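Local coordinates for protein pyrethroid hydrolase (Sphingobium faniae, PDB 5Y5R) that hydrolyses the ester bond of pyrethroid insecticides such as permethrin and cypermethrin, as an esterase of the alpha/beta hydrolase superfamily, at residues L105-P108 / G109-P112. Residues are numbered along the deposited sequence; the frame is centred on the assembly and turned at random.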
loop_
_atom_site.group_PDB
_atom_site.type_symbol
_atom_site.label_atom_id
_atom_site.label_comp_id
_atom_site.label_asym_id
_atom_site.label_seq_id
_atom_site.Cartn_x
_atom_site.Cartn_y
_atom_site.Cartn_z
ATOM N N LEU A 105 6.852 -5.042 1.319
ATOM C CA LEU A 105 7.657 -4.824 2.514
ATOM C C LEU A 105 9.058 -5.288 2.148
ATOM O O LEU A 105 9.310 -6.486 2.005
ATOM C CB LEU A 105 7.118 -5.601 3.712
ATOM C CG LEU A 105 8.064 -5.587 4.905
ATOM C CD1 LEU A 105 8.105 -4.170 5.503
ATOM C CD2 LEU A 105 7.689 -6.657 5.944
ATOM N N THR A 106 9.938 -4.343 1.874
ATOM C CA THR A 106 11.288 -4.692 1.492
ATOM C C THR A 106 12.248 -4.255 2.576
ATOM O O THR A 106 12.005 -3.291 3.310
ATOM C CB THR A 106 11.678 -4.110 0.113
ATOM O OG1 THR A 106 11.632 -2.677 0.117
ATOM C CG2 THR A 106 10.716 -4.596 -0.865
ATOM N N ALA A 107 13.309 -5.029 2.696
ATOM C CA ALA A 107 14.339 -4.728 3.626
ATOM C C ALA A 107 15.053 -3.467 3.169
ATOM O O ALA A 107 15.036 -3.137 1.978
ATOM C CB ALA A 107 15.304 -5.911 3.712
ATOM N N PRO A 108 15.725 -2.775 4.088
ATOM C CA PRO A 108 16.515 -1.598 3.703
ATOM C C PRO A 108 17.469 -1.881 2.547
ATOM O O PRO A 108 18.237 -2.838 2.569
ATOM C CB PRO A 108 17.274 -1.268 4.994
ATOM C CG PRO A 108 16.262 -1.771 6.106
ATOM C CD PRO A 108 15.879 -3.088 5.527
ATOM N N GLY A 109 17.430 -1.025 1.529
ATOM C CA GLY A 109 18.327 -1.213 0.406
ATOM C C GLY A 109 17.809 -2.120 -0.682
ATOM O O GLY A 109 18.517 -2.337 -1.681
ATOM N N VAL A 110 16.613 -2.671 -0.521
ATOM C CA VAL A 110 16.014 -3.593 -1.474
ATOM C C VAL A 110 14.885 -2.870 -2.180
ATOM O O VAL A 110 14.108 -2.151 -1.538
ATOM C CB VAL A 110 15.507 -4.870 -0.788
ATOM C CG1 VAL A 110 15.046 -5.903 -1.828
ATOM C CG2 VAL A 110 16.618 -5.441 0.026
ATOM N N THR A 111 14.825 -3.014 -3.486
ATOM C CA THR A 111 13.726 -2.354 -4.174
ATOM C C THR A 111 12.561 -3.308 -4.329
ATOM O O THR A 111 12.735 -4.531 -4.310
ATOM C CB THR A 111 14.169 -1.876 -5.554
ATOM O OG1 THR A 111 14.545 -3.023 -6.303
ATOM C CG2 THR A 111 15.359 -0.978 -5.422
ATOM N N PRO A 112 11.356 -2.773 -4.513
ATOM C CA PRO A 112 10.196 -3.641 -4.750
ATOM C C PRO A 112 10.358 -4.575 -5.928
ATOM O O PRO A 112 9.747 -5.654 -5.918
ATOM C CB PRO A 112 9.065 -2.632 -4.980
ATOM C CG PRO A 112 9.493 -1.438 -4.220
ATOM C CD PRO A 112 10.955 -1.362 -4.321
#
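Two hydrogen bonds join T106 and A107 to V110 and close a tight reversal of the chain. The backbone bond, from V110 N to A107 O, spans 3.0 Å and is moderately bent, with an angle of 147° at the hydrogen. Further in, the hydroxyl of T106 donates to the main-chain carbonyl of V110 (OG1 to O, 3.0 Å), approaching from above the carbonyl plane, 45° out of it. The T106 torsion (chi1 62°) sets OG1 between its own N and carbonyl carbon, where it faces V110 O across the turn, while the methyl CG2 lies beside the backbone N and meets CA of P112 at 4.0 Å.

Apolar contact is slight. V110 holds CG1 anti to its N, which leaves CG2 beside that N and 3.9 Å from CB of A107. CB of V110 also lies 4.0 Å from CB of T106, next to the hydroxyl bond.

P108 and G109 form the corner. The positive phi of G109 is a backbone conformation that glycine adopts readily, and it belongs to the third position of a type II turn. Outside the loop, N183 binds T106 O through ND2 and makes backbone hydrogen bonds with G109 and V110, while A107 and P108 rest on P218.

A proline followed by a glycine at the two central positions is the classic sequence of a type II beta turn, here running from A107 to V110. It reverses the loop that leads from strand 95-101 of the central parallel sheet of this alpha/beta hydrolase to helix 113-116.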